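Local coordinates for YjbQ family protein (Sulfolobus tokodaii, PDB 1VE0) that is of uncharacterised biological function but binds zinc, as a trimer-forming member of the YjbQ (UPF0047) family, at residues S14-I19 with W64-V69; E23-A28 with V127-M132; A37-K42 with C46-N51; F75-N78 with N82-H85; L116-F119 with T124-V127. All coordinates share one frame; numbering follows the deposited sequence.

How the interactions relate
Interactions 3 and 5 lie near the spatial centre of the chain, with their own centres about 9 Å apart. Both join the sheet containing strands 35-41 and 124-133 to the sheet containing strands 46-51 and 113-118. Interaction 2 places helix 22-28 on strand 124-133, the strand interaction 5 also uses. Interaction 1 joins the start of strand 17-20 to the end of helix 55-68, its centre about 12 Å from that of interaction 5. Interaction 4 forms part of the zinc site; its centre and that of interaction 2 are about 31 Å apart. Along the chain, interactions 3 and 4 are nested inside the loop closed by interaction 2, and interaction 1 closes before interaction 5 opens. The result is a two-sheet core with the metal site at one end.

Interaction 1 of 5, residues S14-I19 with W64-V69; sequences SRFDSI and WAKKLV
Phe16 and Lys66 carry this contact almost alone, and together they supply most of its 121 Å² of buried surface. The aliphatic part of the lysine lies over one face of the phenyl ring. Lys66 CG sits 3.6 Å from the centroid of the Phe16 ring, 25° off the ring normal, which makes a CH-pi contact. It is set toward the rim, on the side of CE1 and CZ, and comes within 3.4 Å of Phe16 CE1. Lys66 CD lies over the same face, nearer the CE2 side, 3.8 Å from Phe16 CE2. Two successive methylenes therefore track across the ring. The lysine chain is extended at CG but turns at the CG-CD bond (chi3 -67°). The ammonium stays above this face, but Lys66 NZ is 5.3 Å from the centroid of the Phe16 ring. A cation-pi attraction at this range is weak at most, so the contact probably rests mainly on the methylenes. Ala65, one residue earlier on the helix, directs its CB toward the 14-19 segment. Its methyl also touches Phe119. The Phe16 ring also meets the imidazole of His85 and touches Pro71. Nearby on the same helix, Trp64 stacks on Phe75 of the second subunit, and its NE1 donates to Glu74 O of that chain. The contact lies at the surface of the chain. Its CH-pi pair joins the loop before strand 17-20, an edge strand of the three-stranded antiparallel sheet, to the C-terminal turn of helix 55-68.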
# COMPACT_ATOMS: atom_id res chain seq x y z
N SER A 14 -15.70 0.25 -18.53
CA SER A 14 -16.57 -0.81 -18.06
C SER A 14 -16.66 -0.75 -16.54
O SER A 14 -15.99 0.08 -15.92
CB SER A 14 -15.98 -2.16 -18.50
OG SER A 14 -16.94 -3.20 -18.43
N ARG A 15 -17.48 -1.60 -15.93
CA ARG A 15 -17.59 -1.60 -14.48
C ARG A 15 -16.20 -1.96 -13.95
O ARG A 15 -15.67 -1.28 -13.06
CB ARG A 15 -18.60 -2.64 -14.00
CG ARG A 15 -18.86 -2.56 -12.53
CD ARG A 15 -19.76 -3.68 -12.08
NE ARG A 15 -20.50 -3.34 -10.87
CZ ARG A 15 -21.26 -4.19 -10.20
NH1 ARG A 15 -21.91 -3.80 -9.11
NH2 ARG A 15 -21.38 -5.45 -10.62
N PHE A 16 -15.64 -3.03 -14.49
CA PHE A 16 -14.29 -3.49 -14.14
C PHE A 16 -13.40 -3.16 -15.33
O PHE A 16 -13.69 -3.57 -16.45
CB PHE A 16 -14.29 -5.00 -13.88
CG PHE A 16 -14.90 -5.37 -12.56
CD1 PHE A 16 -14.10 -5.52 -11.43
CD2 PHE A 16 -16.27 -5.54 -12.43
CE1 PHE A 16 -14.67 -5.82 -10.19
CE2 PHE A 16 -16.85 -5.83 -11.20
CZ PHE A 16 -16.04 -5.97 -10.08
N ASP A 17 -12.32 -2.43 -15.09
CA ASP A 17 -11.44 -2.05 -16.18
C ASP A 17 -10.03 -1.85 -15.63
O ASP A 17 -9.84 -1.63 -14.42
CB ASP A 17 -11.94 -0.75 -16.81
CG ASP A 17 -11.42 -0.53 -18.21
OD1 ASP A 17 -10.78 -1.45 -18.77
OD2 ASP A 17 -11.67 0.57 -18.76
N SER A 18 -9.04 -1.95 -16.50
CA SER A 18 -7.66 -1.77 -16.10
C SER A 18 -6.98 -0.95 -17.18
O SER A 18 -7.05 -1.27 -18.37
CB SER A 18 -6.96 -3.12 -15.89
OG SER A 18 -7.23 -4.02 -16.95
N ILE A 19 -6.34 0.14 -16.78
CA ILE A 19 -5.71 1.02 -17.73
C ILE A 19 -4.26 1.33 -17.39
O ILE A 19 -3.98 1.73 -16.27
CB ILE A 19 -6.47 2.36 -17.81
CG1 ILE A 19 -7.91 2.11 -18.31
CG2 ILE A 19 -5.73 3.35 -18.70
CD1 ILE A 19 -8.78 3.36 -18.32
N TRP A 64 -9.54 -11.65 -10.45
CA TRP A 64 -9.21 -12.12 -9.12
C TRP A 64 -9.74 -11.16 -8.07
O TRP A 64 -10.06 -11.56 -6.95
CB TRP A 64 -7.70 -12.34 -8.99
CG TRP A 64 -7.35 -13.68 -9.54
CD1 TRP A 64 -7.07 -13.98 -10.84
CD2 TRP A 64 -7.42 -14.92 -8.84
NE1 TRP A 64 -6.97 -15.35 -11.00
CE2 TRP A 64 -7.18 -15.95 -9.78
CE3 TRP A 64 -7.68 -15.28 -7.50
CZ2 TRP A 64 -7.19 -17.30 -9.44
CZ3 TRP A 64 -7.68 -16.62 -7.16
CH2 TRP A 64 -7.44 -17.62 -8.12
N ALA A 65 -9.85 -9.89 -8.44
CA ALA A 65 -10.40 -8.92 -7.51
C ALA A 65 -11.84 -9.37 -7.29
O ALA A 65 -12.34 -9.40 -6.16
CB ALA A 65 -10.37 -7.53 -8.13
N LYS A 66 -12.51 -9.74 -8.38
CA LYS A 66 -13.89 -10.20 -8.30
C LYS A 66 -14.01 -11.48 -7.47
O LYS A 66 -15.01 -11.69 -6.78
CB LYS A 66 -14.48 -10.44 -9.70
CG LYS A 66 -14.83 -9.16 -10.43
CD LYS A 66 -15.75 -9.40 -11.63
CE LYS A 66 -15.06 -10.17 -12.72
NZ LYS A 66 -15.88 -10.22 -13.96
N LYS A 67 -13.00 -12.34 -7.55
CA LYS A 67 -13.02 -13.59 -6.80
C LYS A 67 -12.86 -13.34 -5.30
O LYS A 67 -13.49 -13.99 -4.48
CB LYS A 67 -11.90 -14.53 -7.25
CG LYS A 67 -12.03 -15.08 -8.66
CD LYS A 67 -10.96 -16.15 -8.90
CE LYS A 67 -11.09 -16.77 -10.28
NZ LYS A 67 -10.93 -15.77 -11.37
N LEU A 68 -11.99 -12.40 -4.96
CA LEU A 68 -11.74 -12.08 -3.56
C LEU A 68 -12.90 -11.35 -2.90
O LEU A 68 -13.25 -11.64 -1.76
CB LEU A 68 -10.47 -11.24 -3.46
CG LEU A 68 -9.23 -11.94 -4.03
CD1 LEU A 68 -8.08 -10.94 -4.16
CD2 LEU A 68 -8.86 -13.10 -3.12
N VAL A 69 -13.48 -10.41 -3.62
CA VAL A 69 -14.61 -9.64 -3.10
C VAL A 69 -15.71 -9.57 -4.17
O VAL A 69 -15.84 -8.59 -4.89
CB VAL A 69 -14.17 -8.20 -2.74
CG1 VAL A 69 -15.28 -7.49 -1.99
CG2 VAL A 69 -12.89 -8.26 -1.90

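Interaction 2 of 5, residues E23-A28 with V127-M132; sequences EQVSEA and VLVKSM
Val129 is the side chain that meets helix 22-28, and it touches both Val25 and Ala28. Its CB already makes contact, with Val129 CB lying 3.7 Å from Ala28 CB. Both methyls then reach the helix. Val129 CG1, anti to the backbone N (chi1 -178°), approaches Val25 CG1 at 4.2 Å and stands a similar distance from the alanine methyl. The other methyl fits more closely. Val129 CG2 lies 3.7 Å from Ala28 CB and 4.1 Å from Val25 CG2. The alanine methyl thus faces the root and one branch of the valine most closely. In Val25, one helical turn earlier, CG1 stands near both methyls of Val129 and CG2 near Val129 CG2. The Val25 methyls come in at a slant to those of Val129. All three residues are buried, and the direct meeting is entirely hydrocarbon. A polar link lies beside it. Water 1 donates to Ala28 O at 2.8 Å. It also donates to Val129 O and accepts from Ser131 OG. It thereby ties a carbonyl in the last turn of the helix to a carbonyl and a hydroxyl on the strand. Strand 124-133 runs between strands 2-11 and 35-41 of the five-stranded sheet, paired with both by backbone hydrogen bonds. The helix lies on the face of the sheet to which Val127 and Val129 point. Leu128 and Lys130 point away from the helix, and the third subunit packs on them. Val25 reaches onward to Val39 of strand 35-41 and Leu106 of strand 105-106, while Gln24 leans on Phe8 and Val10 of strand 2-11.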
# COMPACT_ATOMS: atom_id res chain seq x y z
N GLU A 23 2.44 6.34 -19.32
CA GLU A 23 2.81 7.49 -20.15
C GLU A 23 2.32 8.82 -19.58
O GLU A 23 3.06 9.81 -19.57
CB GLU A 23 2.27 7.31 -21.58
CG GLU A 23 2.71 6.01 -22.25
CD GLU A 23 4.22 5.87 -22.33
OE1 GLU A 23 4.71 4.72 -22.50
OE2 GLU A 23 4.93 6.90 -22.25
N GLN A 24 1.08 8.84 -19.10
CA GLN A 24 0.53 10.07 -18.52
C GLN A 24 1.29 10.44 -17.26
O GLN A 24 1.48 11.63 -16.97
CB GLN A 24 -0.96 9.92 -18.19
CG GLN A 24 -1.85 9.61 -19.40
CD GLN A 24 -2.11 8.12 -19.58
OE1 GLN A 24 -1.17 7.32 -19.68
NE2 GLN A 24 -3.38 7.74 -19.61
N VAL A 25 1.71 9.44 -16.49
CA VAL A 25 2.47 9.76 -15.28
C VAL A 25 3.86 10.29 -15.64
O VAL A 25 4.36 11.19 -14.97
CB VAL A 25 2.62 8.53 -14.34
CG1 VAL A 25 3.51 8.91 -13.16
CG2 VAL A 25 1.26 8.11 -13.80
N SER A 26 4.48 9.76 -16.70
CA SER A 26 5.81 10.25 -17.06
C SER A 26 5.75 11.72 -17.46
O SER A 26 6.69 12.48 -17.23
CB SER A 26 6.44 9.40 -18.19
OG SER A 26 5.65 9.42 -19.36
N GLU A 27 4.63 12.15 -18.04
CA GLU A 27 4.49 13.56 -18.41
C GLU A 27 4.26 14.41 -17.16
O GLU A 27 4.82 15.50 -17.02
CB GLU A 27 3.30 13.76 -19.36
CG GLU A 27 3.50 13.12 -20.71
CD GLU A 27 4.63 13.76 -21.50
OE1 GLU A 27 5.16 13.11 -22.42
OE2 GLU A 27 4.99 14.92 -21.19
N ALA A 28 3.45 13.89 -16.23
CA ALA A 28 3.13 14.61 -15.01
C ALA A 28 4.29 14.87 -14.04
O ALA A 28 4.20 15.77 -13.20
CB ALA A 28 1.98 13.91 -14.29
N VAL A 127 -6.41 11.26 -11.81
CA VAL A 127 -5.20 10.79 -11.15
C VAL A 127 -4.33 11.98 -10.78
O VAL A 127 -4.05 12.85 -11.60
CB VAL A 127 -4.37 9.86 -12.07
CG1 VAL A 127 -3.07 9.45 -11.35
CG2 VAL A 127 -5.17 8.63 -12.43
N LEU A 128 -3.93 12.05 -9.52
CA LEU A 128 -3.03 13.12 -9.08
C LEU A 128 -1.61 12.56 -8.95
O LEU A 128 -1.40 11.51 -8.32
CB LEU A 128 -3.47 13.68 -7.73
CG LEU A 128 -2.42 14.48 -6.94
CD1 LEU A 128 -2.09 15.80 -7.65
CD2 LEU A 128 -2.95 14.74 -5.54
N VAL A 129 -0.64 13.22 -9.58
CA VAL A 129 0.75 12.82 -9.46
C VAL A 129 1.43 13.95 -8.70
O VAL A 129 1.59 15.07 -9.21
CB VAL A 129 1.44 12.62 -10.83
CG1 VAL A 129 2.88 12.15 -10.60
CG2 VAL A 129 0.66 11.58 -11.67
N LYS A 130 1.79 13.66 -7.47
CA LYS A 130 2.43 14.64 -6.60
C LYS A 130 3.86 14.18 -6.45
O LYS A 130 4.13 13.17 -5.79
CB LYS A 130 1.71 14.64 -5.24
CG LYS A 130 2.17 15.71 -4.28
CD LYS A 130 1.04 16.66 -3.99
CE LYS A 130 1.42 17.65 -2.92
NZ LYS A 130 0.44 18.76 -2.89
N SER A 131 4.78 14.92 -7.06
CA SER A 131 6.19 14.57 -7.00
C SER A 131 7.01 15.51 -6.14
O SER A 131 6.76 16.72 -6.10
CB SER A 131 6.78 14.53 -8.41
OG SER A 131 5.99 13.72 -9.25
N MSE A 132 7.99 14.94 -5.46
CA MSE A 132 8.87 15.71 -4.60
C MSE A 132 10.31 15.24 -4.79
O MSE A 132 10.57 14.06 -4.98
CB MSE A 132 8.46 15.56 -3.12
CG MSE A 132 7.17 16.30 -2.75
SE MSE A 132 6.72 16.29 -0.84
CE MSE A 132 8.50 16.16 -0.11
O HOH W 1 4.22 15.30 -10.48

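Interaction 3 of 5, residues A37-K42 with C46-N51; sequences AHVIVK and CAIIIN
Ile48 reaches across to fit between Val39 and Val41, two residues that point the same way from strand 35-41. Each of its branches has its own neighbour. The CG2 methyl goes to Val39, with Ile48 CG2 4.0 Å from Val39 CG1. The longer branch turns the other way, and Ile48 CD1 ends 4.0 Å from Val41 CG1. A chi1 of -64° sets CG1 beside the backbone N and CG2 anti to it, which spreads the two branches toward Val41 and Val39. Ile48 CG1 itself passes 4.1 Å from Val41 CG1. The isoleucine is thus a forked bump set in the shallow hollow between two valines. It crosses Val39 at about a right angle and Val41 at a slant. The second methyl of Val41 faces the start of the other strand. Val41 CG2 lies 3.9 Å from Cys46 O and 4.2 Å from Cys46 SG, so this methyl rests against both the backbone and the thiol. The two strands run nearly antiparallel, at 160°, with axes 7.2 Å apart at their closest. They meet through side chains, and each belongs to a different sheet. Strand 35-41 pairs with strands 124-133 and 96-102, and strand 46-51 pairs with strand 113-118. Their short connection over residues 43-45 makes this a beta arch at the centre of the chain. Cys46 also touches Leu116 and Arg125, and its side chain is about 5 Å from a bound sulfate. Apart from the thiol and backbone carbonyls, the meeting groups are aliphatic. The chemistry implies that the two sheets are held at this point by van der Waals and hydrophobic packing.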
# COMPACT_ATOMS: atom_id res chain seq x y z
N ALA A 37 7.58 10.06 -6.91
CA ALA A 37 6.31 10.40 -7.51
C ALA A 37 5.26 9.61 -6.73
O ALA A 37 5.36 8.39 -6.60
CB ALA A 37 6.28 9.98 -8.98
N HIS A 38 4.27 10.31 -6.19
CA HIS A 38 3.19 9.65 -5.49
C HIS A 38 2.03 9.68 -6.48
O HIS A 38 1.53 10.75 -6.80
CB HIS A 38 2.80 10.42 -4.24
CG HIS A 38 3.86 10.42 -3.19
ND1 HIS A 38 3.98 9.42 -2.25
CD2 HIS A 38 4.88 11.29 -2.94
CE1 HIS A 38 5.02 9.67 -1.47
NE2 HIS A 38 5.58 10.80 -1.87
N VAL A 39 1.62 8.51 -6.97
CA VAL A 39 0.52 8.41 -7.93
C VAL A 39 -0.70 8.14 -7.05
O VAL A 39 -0.82 7.06 -6.45
CB VAL A 39 0.75 7.26 -8.91
CG1 VAL A 39 -0.40 7.17 -9.92
CG2 VAL A 39 2.07 7.50 -9.65
N ILE A 40 -1.57 9.13 -7.00
CA ILE A 40 -2.74 9.10 -6.12
C ILE A 40 -4.09 9.32 -6.78
O ILE A 40 -4.21 10.13 -7.69
CB ILE A 40 -2.58 10.22 -5.04
CG1 ILE A 40 -1.32 9.98 -4.23
CG2 ILE A 40 -3.83 10.32 -4.15
CD1 ILE A 40 -0.72 11.27 -3.69
N VAL A 41 -5.12 8.59 -6.33
CA VAL A 41 -6.45 8.90 -6.84
C VAL A 41 -7.21 9.35 -5.61
O VAL A 41 -7.04 8.79 -4.52
CB VAL A 41 -7.19 7.70 -7.49
CG1 VAL A 41 -6.56 7.38 -8.84
CG2 VAL A 41 -7.19 6.48 -6.54
N LYS A 42 -8.02 10.39 -5.75
CA LYS A 42 -8.80 10.87 -4.62
C LYS A 42 -10.16 10.18 -4.67
O LYS A 42 -11.15 10.70 -4.16
CB LYS A 42 -8.98 12.38 -4.69
CG LYS A 42 -7.68 13.17 -4.68
CD LYS A 42 -7.99 14.67 -4.75
CE LYS A 42 -6.76 15.49 -5.06
NZ LYS A 42 -7.12 16.94 -5.16
N CYS A 46 -11.65 2.97 -6.96
CA CYS A 46 -10.70 2.51 -7.97
C CYS A 46 -9.36 2.55 -7.22
O CYS A 46 -9.25 3.21 -6.19
CB CYS A 46 -10.73 3.41 -9.23
SG CYS A 46 -10.24 5.13 -9.07
N ALA A 47 -8.37 1.80 -7.70
CA ALA A 47 -7.07 1.77 -7.03
C ALA A 47 -5.90 1.84 -8.00
O ALA A 47 -6.09 1.75 -9.22
CB ALA A 47 -6.97 0.50 -6.19
N ILE A 48 -4.70 2.00 -7.45
CA ILE A 48 -3.47 2.09 -8.24
C ILE A 48 -2.53 0.96 -7.83
O ILE A 48 -2.37 0.69 -6.64
CB ILE A 48 -2.72 3.45 -7.98
CG1 ILE A 48 -3.56 4.65 -8.45
CG2 ILE A 48 -1.36 3.45 -8.69
CD1 ILE A 48 -3.81 4.71 -9.96
N ILE A 49 -1.94 0.29 -8.81
CA ILE A 49 -0.98 -0.78 -8.54
C ILE A 49 0.16 -0.55 -9.52
O ILE A 49 -0.03 0.16 -10.51
CB ILE A 49 -1.53 -2.21 -8.85
CG1 ILE A 49 -1.82 -2.36 -10.35
CG2 ILE A 49 -2.78 -2.51 -8.03
CD1 ILE A 49 -2.25 -3.76 -10.76
N ILE A 50 1.33 -1.11 -9.21
CA ILE A 50 2.48 -1.04 -10.10
C ILE A 50 2.76 -2.50 -10.46
O ILE A 50 3.18 -3.27 -9.60
CB ILE A 50 3.77 -0.49 -9.43
CG1 ILE A 50 3.50 0.86 -8.77
CG2 ILE A 50 4.89 -0.35 -10.48
CD1 ILE A 50 2.94 1.91 -9.71
N ASN A 51 2.50 -2.89 -11.70
CA ASN A 51 2.76 -4.26 -12.10
C ASN A 51 2.88 -4.44 -13.61
O ASN A 51 3.02 -3.46 -14.33
CB ASN A 51 1.67 -5.18 -11.52
CG ASN A 51 2.23 -6.52 -11.08
OD1 ASN A 51 2.36 -7.44 -11.89
ND2 ASN A 51 2.60 -6.63 -9.81

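Interaction 4 of 5, residues F75-N78 with N82-H85; sequences FEHN and NNGH. With ZN (zinc ion), chain C.
The Phe75 ring lies with one face on the backbone joining Gly84 to His85. His85 N sits 3.6 Å above the ring centre and Gly84 C is offset toward the rim, while Phe75 CZ comes 3.4 Å from His85 CA. The His77 imidazole uses its edge instead. Asn83 OD1 and water 3 lie in its plane, and the amide of Asn83 is turned only 19° from it. Both groups bind the zinc ion, which accounts for their close approach without a hydrogen bond. His77 NE2 is 2.2 Å from the zinc. Asn83 OD1 binds it at 2.4 Å. Water 3 and His87, whose ring meets that of His77 edge-to-face, are the other ligands. Asn78 closes the turn. Its OD1 accepts from Gly84 N in the carbonyl plane, with Asn78 OD1 2.9 Å from Gly84 N, at the start of helix 84-93. Its ND2 donates to water 2, which also bonds to His85 ND1. His85 NE2 bonds to Phe119 O. In the second shell, His77 ND1 is hydrogen-bonded to Glu54 OE2 of the third subunit, and Asn83 ND2 donates to Asp120 OD1. The chemistry implies a metal site whose ligand rotations are probably steadied from behind, partly by another subunit.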
# COMPACT_ATOMS: atom_id res chain seq x y z
N PHE A 75 -23.02 -6.69 1.28
CA PHE A 75 -22.41 -5.42 1.71
C PHE A 75 -23.47 -4.51 2.35
O PHE A 75 -24.47 -4.17 1.71
CB PHE A 75 -21.79 -4.69 0.52
CG PHE A 75 -20.70 -5.46 -0.17
CD1 PHE A 75 -19.41 -5.51 0.37
CD2 PHE A 75 -20.95 -6.15 -1.35
CE1 PHE A 75 -18.40 -6.24 -0.25
CE2 PHE A 75 -19.95 -6.88 -1.98
CZ PHE A 75 -18.67 -6.93 -1.43
N GLU A 76 -23.25 -4.09 3.58
CA GLU A 76 -24.20 -3.20 4.23
C GLU A 76 -24.29 -1.87 3.50
O GLU A 76 -25.32 -1.18 3.55
CB GLU A 76 -23.81 -2.98 5.69
CG GLU A 76 -23.87 -4.24 6.51
CD GLU A 76 -24.36 -4.00 7.92
OE1 GLU A 76 -24.54 -4.99 8.66
OE2 GLU A 76 -24.58 -2.81 8.28
N HIS A 77 -23.21 -1.52 2.82
CA HIS A 77 -23.16 -0.27 2.08
C HIS A 77 -24.16 -0.26 0.93
O HIS A 77 -24.70 0.79 0.58
CB HIS A 77 -21.76 -0.05 1.51
CG HIS A 77 -21.64 1.18 0.67
ND1 HIS A 77 -21.70 2.45 1.21
CD2 HIS A 77 -21.47 1.34 -0.66
CE1 HIS A 77 -21.58 3.34 0.24
NE2 HIS A 77 -21.44 2.69 -0.90
N ASN A 78 -24.40 -1.44 0.35
CA ASN A 78 -25.30 -1.54 -0.80
C ASN A 78 -26.74 -1.12 -0.54
O ASN A 78 -27.56 -1.12 -1.45
CB ASN A 78 -25.20 -2.94 -1.41
CG ASN A 78 -23.89 -3.15 -2.17
OD1 ASN A 78 -22.95 -2.37 -2.02
ND2 ASN A 78 -23.81 -4.20 -2.97
N ASN A 82 -24.82 0.34 -4.72
CA ASN A 82 -24.35 -1.02 -4.98
C ASN A 82 -22.89 -1.18 -5.42
O ASN A 82 -22.60 -1.92 -6.36
CB ASN A 82 -25.26 -1.69 -6.02
CG ASN A 82 -25.11 -1.08 -7.40
OD1 ASN A 82 -25.10 0.14 -7.55
ND2 ASN A 82 -25.00 -1.93 -8.42
N ASN A 83 -21.97 -0.51 -4.74
CA ASN A 83 -20.57 -0.63 -5.09
C ASN A 83 -19.70 -0.92 -3.87
O ASN A 83 -18.53 -0.55 -3.84
CB ASN A 83 -20.08 0.65 -5.78
CG ASN A 83 -20.22 1.87 -4.91
OD1 ASN A 83 -20.72 1.80 -3.79
ND2 ASN A 83 -19.77 3.02 -5.42
N GLY A 84 -20.28 -1.58 -2.87
CA GLY A 84 -19.54 -1.92 -1.67
C GLY A 84 -18.30 -2.75 -1.96
O GLY A 84 -17.26 -2.60 -1.30
N HIS A 85 -18.39 -3.62 -2.95
CA HIS A 85 -17.26 -4.46 -3.32
C HIS A 85 -16.10 -3.60 -3.83
O HIS A 85 -14.94 -3.89 -3.55
CB HIS A 85 -17.65 -5.43 -4.44
CG HIS A 85 -17.78 -4.78 -5.78
ND1 HIS A 85 -18.84 -3.96 -6.10
CD2 HIS A 85 -16.93 -4.74 -6.83
CE1 HIS A 85 -18.64 -3.43 -7.30
NE2 HIS A 85 -17.49 -3.89 -7.76
ZN ZN C . -20.42 3.79 -2.47
O HOH W 2 -21.03 -4.60 -4.52
O HOH W 3 -20.59 5.87 -2.09

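Interaction 5 of 5, residues L116-F119 with T124-V127; sequences LLEF and TRTV. With SO4 (sulfate ion), chain B.
Arg125 and Glu118 form a buried salt bridge between two sheets, and the same guanidinium also donates one hydrogen bond to a sulfate ion. The arginine meets the carboxylate side-on with two nitrogens, one to each oxygen. Arg125 NE donates to Glu118 OE2 at 2.8 Å, and the bond is almost straight at 172°. Arg125 NH1 donates to Glu118 OE1 at 2.9 Å. Both oxygens are met on their syn side, but NE lies out of the carboxylate plane and the two planes are twisted 32° apart. OE2 stays in the guanidinium plane and OE1 lies somewhat out of it. The glutamate chain bends at its CB-CG bond (chi2 67°), which turns the carboxylate to face the arginine. Leu116, two residues back on the same strand, packs beside the base of the arginine chain, with Leu116 CD2 4.0 Å from Arg125 CB. The strands belong to different antiparallel sheets. Strand 113-118 is the middle strand of the three-stranded sheet, and strand 124-133 lies in the five-stranded one, so the pair spans the space between the two sheets by side chains. More bonds fix the charged groups. Arg125 NH1 also donates to Thr45 OG1, while Glu118 OE1 accepts from Asp120 N and Glu118 OE2 bonds to Thr12 OG1. The two bonds to the carboxylate hold the rotation of the guanidinium. The sulfate probably came from the crystallisation liquor, but it may mark a pocket for anions. The Arg125 side chain is about 9 Å from the zinc ion. Arg125 NH2 donates to sulfate O2 at 2.9 Å, and His43, Thr44, Thr45 and Arg123 also hydrogen-bond to the sulfate.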
# COMPACT_ATOMS: atom_id res chain seq x y z
N LEU A 116 -4.13 1.68 -13.44
CA LEU A 116 -5.32 2.10 -12.68
C LEU A 116 -6.32 0.94 -12.77
O LEU A 116 -6.60 0.45 -13.85
CB LEU A 116 -5.95 3.36 -13.27
CG LEU A 116 -7.39 3.68 -12.81
CD1 LEU A 116 -7.42 3.97 -11.32
CD2 LEU A 116 -7.91 4.88 -13.57
N LEU A 117 -6.83 0.48 -11.62
CA LEU A 117 -7.80 -0.61 -11.59
C LEU A 117 -9.14 0.00 -11.20
O LEU A 117 -9.25 0.69 -10.18
CB LEU A 117 -7.39 -1.70 -10.57
CG LEU A 117 -6.12 -2.53 -10.87
CD1 LEU A 117 -5.94 -3.59 -9.77
CD2 LEU A 117 -6.24 -3.22 -12.24
N GLU A 118 -10.14 -0.23 -12.04
CA GLU A 118 -11.49 0.30 -11.87
C GLU A 118 -12.42 -0.82 -11.46
O GLU A 118 -12.41 -1.90 -12.05
CB GLU A 118 -11.93 0.91 -13.21
CG GLU A 118 -13.39 1.32 -13.34
CD GLU A 118 -13.76 2.47 -12.44
OE1 GLU A 118 -13.99 2.22 -11.24
OE2 GLU A 118 -13.82 3.62 -12.94
N PHE A 119 -13.24 -0.57 -10.43
CA PHE A 119 -14.18 -1.57 -9.95
C PHE A 119 -15.60 -1.03 -9.92
O PHE A 119 -16.51 -1.75 -9.54
CB PHE A 119 -13.79 -2.03 -8.54
CG PHE A 119 -12.34 -2.44 -8.41
CD1 PHE A 119 -11.43 -1.62 -7.76
CD2 PHE A 119 -11.89 -3.62 -8.99
CE1 PHE A 119 -10.08 -1.97 -7.68
CE2 PHE A 119 -10.54 -3.98 -8.92
CZ PHE A 119 -9.64 -3.15 -8.27
N THR A 124 -15.08 8.83 -15.46
CA THR A 124 -13.90 9.62 -15.78
C THR A 124 -13.20 9.67 -14.44
O THR A 124 -13.73 10.20 -13.47
CB THR A 124 -14.24 11.04 -16.25
OG1 THR A 124 -14.82 10.99 -17.56
CG2 THR A 124 -12.97 11.90 -16.30
N ARG A 125 -12.01 9.07 -14.38
CA ARG A 125 -11.25 9.05 -13.15
C ARG A 125 -10.12 10.05 -13.20
O ARG A 125 -9.49 10.24 -14.25
CB ARG A 125 -10.68 7.65 -12.90
CG ARG A 125 -11.74 6.58 -12.73
CD ARG A 125 -12.68 6.92 -11.57
NE ARG A 125 -13.41 5.74 -11.11
CZ ARG A 125 -14.00 5.65 -9.92
NH1 ARG A 125 -14.64 4.54 -9.57
NH2 ARG A 125 -13.93 6.67 -9.07
N THR A 126 -9.86 10.69 -12.08
CA THR A 126 -8.79 11.66 -12.02
C THR A 126 -7.61 11.09 -11.26
O THR A 126 -7.77 10.49 -10.20
CB THR A 126 -9.25 12.94 -11.31
OG1 THR A 126 -10.34 13.52 -12.04
CG2 THR A 126 -8.10 13.94 -11.22
N VAL A 127 -6.41 11.26 -11.81
CA VAL A 127 -5.20 10.79 -11.15
C VAL A 127 -4.33 11.98 -10.78
O VAL A 127 -4.05 12.85 -11.60
CB VAL A 127 -4.37 9.86 -12.07
CG1 VAL A 127 -3.07 9.45 -11.35
CG2 VAL A 127 -5.17 8.63 -12.43
S SO4 B . -15.39 7.79 -5.72
O1 SO4 B . -15.16 9.05 -6.47
O2 SO4 B . -14.51 6.74 -6.23
O3 SO4 B . -16.79 7.38 -5.90
O4 SO4 B . -15.10 8.01 -4.28